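Local coordinates for minor fimbrium tip subunit Mfa3 (Porphyromonas gingivalis ATCC 33277, PDB 5NF4), which forms part of the tip of the minor fimbriae, filaments that mediate biofilm formation and adhesion to host cells and other oral bacteria, at residues Met253-Trp264 against Lys315-Asn323. Numbering follows the deposited sequence.
Sequences MPEAIVESTKWW and KPSYTVYRN
Glu255 and Arg322 form a buried salt bridge in which the guanidinium meets the carboxylate side-on, NE bonding to OE1 and NH2 of Arg322 reaching OE2 of Glu255 at 3.0 Å. The two planes are turned 67° apart, and both guanidinium nitrogens come from above the carboxylate plane. OE1 also accepts the backbone N-H of Arg322, 3.1 Å from N, so one acid binds both side chain and main chain. Glu255 OE2 also takes the N-H of Asn227, while Arg322 NH1 bonds to the carbonyl of Arg223. Next along, Ala256 and Val320 exchange two backbone hydrogen bonds, a single antiparallel bridge; Val320, beta-branched and suited to extended, buried backbone, sets CG1 against Met253 CE. Thr319 then substitutes a hydroxyl for a backbone acceptor: its OG1 receives the nearly straight bond from Val258 N (174°), and its methyl lies beside Ile257 CD1. Waters link Val258 O to Tyr318 N and Ser317 OG. Tyr318 is long enough for its OH to accept the N-H of Trp264 (N to OH 3.2 Å); this hydroxyl also bonds to Ala308 O. Tyr318 CE2 packs on Trp263 CB, and Tyr318 CB meets Val258 CG2. At the far end Lys315 lies over one face of the Trp263 indole, NZ 4.0 Å from the five-membered ring centroid in a cation-pi contact; Gly310 and Leu312 carbonyls also bind this ammonium. The contact ties the chain leaving strand 248-254 to that entering strand 324-332, both partners of strand 180-205; with one backbone bridge, it probably depends largely on side-chain polar groups, helped by waters.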
loop_
_atom_site.group_PDB
_atom_site.type_symbol
_atom_site.label_atom_id
_atom_site.label_comp_id
_atom_site.label_asym_id
_atom_site.label_seq_id
_atom_site.Cartn_x
_atom_site.Cartn_y
_atom_site.Cartn_z
ATOM N N MET A 253 -4.985 4.826 2.573
ATOM C CA MET A 253 -6.055 3.863 2.476
ATOM C C MET A 253 -5.581 2.567 1.829
ATOM O O MET A 253 -4.634 2.568 1.028
ATOM C CB MET A 253 -7.238 4.398 1.671
ATOM C CG MET A 253 -6.949 4.780 0.253
ATOM S SD MET A 253 -5.938 6.269 0.042
ATOM C CE MET A 253 -6.715 6.862 -1.490
ATOM N N PRO A 254 -6.260 1.478 2.163
ATOM C CA PRO A 254 -5.837 0.241 1.504
ATOM C C PRO A 254 -6.127 0.237 0.010
ATOM O O PRO A 254 -7.002 0.945 -0.480
ATOM C CB PRO A 254 -6.648 -0.826 2.208
ATOM C CG PRO A 254 -7.124 -0.204 3.481
ATOM C CD PRO A 254 -7.352 1.231 3.121
ATOM N N GLU A 255 -5.367 -0.569 -0.713
ATOM C CA GLU A 255 -5.692 -0.884 -2.092
ATOM C C GLU A 255 -7.169 -1.185 -2.238
ATOM O O GLU A 255 -7.756 -1.860 -1.393
ATOM C CB GLU A 255 -4.843 -2.085 -2.544
ATOM C CG GLU A 255 -5.068 -2.528 -3.947
ATOM C CD GLU A 255 -4.049 -3.557 -4.309
ATOM O OE1 GLU A 255 -2.942 -3.160 -4.742
ATOM O OE2 GLU A 255 -4.351 -4.749 -4.093
ATOM N N ALA A 256 -7.768 -0.682 -3.309
ATOM C CA ALA A 256 -9.169 -0.899 -3.582
ATOM C C ALA A 256 -9.378 -1.092 -5.061
ATOM O O ALA A 256 -9.146 -0.173 -5.853
ATOM C CB ALA A 256 -10.024 0.286 -3.063
ATOM N N ILE A 257 -9.777 -2.301 -5.443
ATOM C CA ILE A 257 -10.101 -2.591 -6.835
ATOM C C ILE A 257 -11.489 -2.093 -7.178
ATOM O O ILE A 257 -12.437 -2.347 -6.450
ATOM C CB ILE A 257 -10.059 -4.092 -7.128
ATOM C CG1 ILE A 257 -8.733 -4.693 -6.679
ATOM C CG2 ILE A 257 -10.329 -4.349 -8.609
ATOM C CD1 ILE A 257 -7.506 -4.014 -7.232
ATOM N N VAL A 258 -11.608 -1.400 -8.309
ATOM C CA VAL A 258 -12.912 -1.026 -8.857
ATOM C C VAL A 258 -13.066 -1.591 -10.260
ATOM O O VAL A 258 -12.204 -1.374 -11.119
ATOM C CB VAL A 258 -13.081 0.501 -8.910
ATOM C CG1 VAL A 258 -14.521 0.874 -9.316
ATOM C CG2 VAL A 258 -12.721 1.134 -7.544
ATOM N N GLU A 259 -14.139 -2.338 -10.491
ATOM C CA GLU A 259 -14.380 -2.939 -11.808
ATOM C C GLU A 259 -14.434 -1.848 -12.864
ATOM O O GLU A 259 -14.987 -0.750 -12.637
ATOM C CB GLU A 259 -15.681 -3.776 -11.791
ATOM C CG GLU A 259 -15.493 -5.050 -11.002
ATOM C CD GLU A 259 -16.794 -5.737 -10.623
ATOM O OE1 GLU A 259 -17.857 -5.368 -11.158
ATOM O OE2 GLU A 259 -16.742 -6.648 -9.776
ATOM N N SER A 260 -13.869 -2.128 -14.032
ATOM C CA SER A 260 -13.739 -1.093 -15.051
ATOM C C SER A 260 -15.008 -0.948 -15.883
ATOM O O SER A 260 -15.044 -0.191 -16.842
ATOM C CB SER A 260 -12.535 -1.402 -15.951
ATOM O OG SER A 260 -12.722 -2.623 -16.611
ATOM N N THR A 261 -16.053 -1.668 -15.498
ATOM C CA THR A 261 -17.372 -1.489 -16.070
ATOM C C THR A 261 -18.163 -0.399 -15.330
ATOM O O THR A 261 -19.244 -0.036 -15.761
ATOM C CB THR A 261 -18.165 -2.775 -15.994
ATOM O OG1 THR A 261 -18.091 -3.271 -14.659
ATOM C CG2 THR A 261 -17.614 -3.813 -16.959
ATOM N N LYS A 262 -17.624 0.071 -14.208
ATOM C CA LYS A 262 -18.237 1.123 -13.383
ATOM C C LYS A 262 -17.591 2.493 -13.589
ATOM O O LYS A 262 -16.426 2.583 -13.980
ATOM C CB LYS A 262 -18.125 0.743 -11.897
ATOM C CG LYS A 262 -18.857 -0.524 -11.533
ATOM C CD LYS A 262 -18.683 -0.911 -10.089
ATOM C CE LYS A 262 -19.449 -2.215 -9.853
ATOM N NZ LYS A 262 -19.274 -2.773 -8.511
ATOM N N TRP A 263 -18.326 3.568 -13.275
ATOM C CA TRP A 263 -17.711 4.870 -13.179
ATOM C C TRP A 263 -18.538 5.731 -12.238
ATOM O O TRP A 263 -19.594 5.300 -11.795
ATOM C CB TRP A 263 -17.565 5.535 -14.545
ATOM C CG TRP A 263 -18.814 5.778 -15.333
ATOM C CD1 TRP A 263 -19.596 6.897 -15.297
ATOM C CD2 TRP A 263 -19.406 4.910 -16.307
ATOM N NE1 TRP A 263 -20.643 6.774 -16.177
ATOM C CE2 TRP A 263 -20.553 5.563 -16.812
ATOM C CE3 TRP A 263 -19.087 3.637 -16.795
ATOM C CZ2 TRP A 263 -21.379 4.998 -17.783
ATOM C CZ3 TRP A 263 -19.924 3.064 -17.765
ATOM C CH2 TRP A 263 -21.052 3.755 -18.248
ATOM N N TRP A 264 -18.028 6.923 -11.943
ATOM C CA TRP A 264 -18.647 7.840 -10.999
ATOM C C TRP A 264 -20.087 8.078 -11.395
ATOM O O TRP A 264 -20.374 8.455 -12.525
ATOM C CB TRP A 264 -17.873 9.164 -10.962
ATOM C CG TRP A 264 -18.354 10.161 -9.948
ATOM C CD1 TRP A 264 -19.077 11.303 -10.181
ATOM C CD2 TRP A 264 -18.137 10.101 -8.537
ATOM N NE1 TRP A 264 -19.322 11.961 -8.991
ATOM C CE2 TRP A 264 -18.759 11.236 -7.967
ATOM C CE3 TRP A 264 -17.486 9.189 -7.696
ATOM C CZ2 TRP A 264 -18.734 11.484 -6.591
ATOM C CZ3 TRP A 264 -17.460 9.429 -6.344
ATOM C CH2 TRP A 264 -18.068 10.574 -5.800
ATOM N N LYS A 315 -13.562 6.502 -19.808
ATOM C CA LYS A 315 -13.707 6.424 -18.352
ATOM C C LYS A 315 -12.404 6.092 -17.635
ATOM O O LYS A 315 -11.602 5.281 -18.131
ATOM C CB LYS A 315 -14.751 5.370 -17.963
ATOM C CG LYS A 315 -16.055 5.414 -18.728
ATOM C CD LYS A 315 -16.859 6.689 -18.466
ATOM C CE LYS A 315 -18.031 6.798 -19.443
ATOM N NZ LYS A 315 -18.834 8.035 -19.232
ATOM N N PRO A 316 -12.189 6.677 -16.447
ATOM C CA PRO A 316 -10.955 6.320 -15.750
ATOM C C PRO A 316 -10.976 4.953 -15.118
ATOM O O PRO A 316 -12.008 4.309 -14.973
ATOM C CB PRO A 316 -10.827 7.384 -14.676
ATOM C CG PRO A 316 -12.183 7.909 -14.479
ATOM C CD PRO A 316 -12.919 7.763 -15.752
ATOM N N SER A 317 -9.792 4.511 -14.744
ATOM C CA SER A 317 -9.687 3.442 -13.770
ATOM C C SER A 317 -9.750 4.059 -12.377
ATOM O O SER A 317 -8.989 4.986 -12.071
ATOM C CB SER A 317 -8.403 2.677 -13.942
ATOM O OG SER A 317 -8.258 1.794 -12.864
ATOM N N TYR A 318 -10.642 3.546 -11.535
ATOM C CA TYR A 318 -10.809 4.030 -10.174
ATOM C C TYR A 318 -10.122 3.149 -9.145
ATOM O O TYR A 318 -10.228 3.382 -7.941
ATOM C CB TYR A 318 -12.290 4.138 -9.822
ATOM C CG TYR A 318 -13.052 5.130 -10.657
ATOM C CD1 TYR A 318 -13.100 6.485 -10.291
ATOM C CD2 TYR A 318 -13.724 4.730 -11.822
ATOM C CE1 TYR A 318 -13.806 7.402 -11.035
ATOM C CE2 TYR A 318 -14.424 5.660 -12.590
ATOM C CZ TYR A 318 -14.482 6.989 -12.167
ATOM O OH TYR A 318 -15.150 7.935 -12.898
ATOM N N THR A 319 -9.392 2.144 -9.608
ATOM C CA THR A 319 -8.664 1.338 -8.679
ATOM C C THR A 319 -7.623 2.205 -7.976
ATOM O O THR A 319 -6.949 3.016 -8.604
ATOM C CB THR A 319 -7.984 0.173 -9.382
ATOM O OG1 THR A 319 -8.987 -0.766 -9.813
ATOM C CG2 THR A 319 -6.934 -0.534 -8.472
ATOM N N VAL A 320 -7.519 2.022 -6.669
ATOM C CA VAL A 320 -6.445 2.591 -5.874
ATOM C C VAL A 320 -5.426 1.474 -5.642
ATOM O O VAL A 320 -5.764 0.485 -5.029
ATOM C CB VAL A 320 -6.971 3.112 -4.536
ATOM C CG1 VAL A 320 -5.844 3.606 -3.617
ATOM C CG2 VAL A 320 -8.021 4.228 -4.758
ATOM N N TYR A 321 -4.197 1.651 -6.104
ATOM C CA TYR A 321 -3.154 0.628 -6.001
ATOM C C TYR A 321 -2.261 0.800 -4.768
ATOM O O TYR A 321 -1.887 1.923 -4.407
ATOM C CB TYR A 321 -2.296 0.654 -7.260
ATOM C CG TYR A 321 -2.994 0.104 -8.483
ATOM C CD1 TYR A 321 -3.091 -1.272 -8.694
ATOM C CD2 TYR A 321 -3.568 0.946 -9.415
ATOM C CE1 TYR A 321 -3.749 -1.781 -9.804
ATOM C CE2 TYR A 321 -4.226 0.445 -10.526
ATOM C CZ TYR A 321 -4.307 -0.928 -10.717
ATOM O OH TYR A 321 -4.959 -1.419 -11.819
ATOM N N ARG A 322 -1.853 -0.316 -4.160
ATOM C CA ARG A 322 -0.951 -0.225 -3.015
ATOM C C ARG A 322 0.358 0.476 -3.362
ATOM O O ARG A 322 0.872 0.357 -4.479
ATOM C CB ARG A 322 -0.633 -1.614 -2.473
ATOM C CG ARG A 322 0.186 -2.465 -3.428
ATOM C CD ARG A 322 0.331 -3.928 -2.949
ATOM N NE ARG A 322 -0.983 -4.548 -2.824
ATOM C CZ ARG A 322 -1.387 -5.283 -1.799
ATOM N NH1 ARG A 322 -0.542 -5.578 -0.799
ATOM N NH2 ARG A 322 -2.648 -5.719 -1.781
ATOM N N ASN A 323 0.906 1.173 -2.381
ATOM C CA ASN A 323 2.243 1.725 -2.434
ATOM C C ASN A 323 2.406 2.756 -3.551
ATOM O O ASN A 323 3.507 3.003 -4.022
ATOM C CB ASN A 323 3.273 0.602 -2.583
ATOM C CG ASN A 323 4.597 0.913 -1.869
ATOM O OD1 ASN A 323 4.621 1.342 -0.721
ATOM N ND2 ASN A 323 5.701 0.690 -2.563
HETATM O O HOH W 1 -12.403 1.307 -12.469
HETATM O O HOH W 2 -10.147 0.038 -12.847
HETATM O O HOH W 3 -13.714 2.324 -14.564
#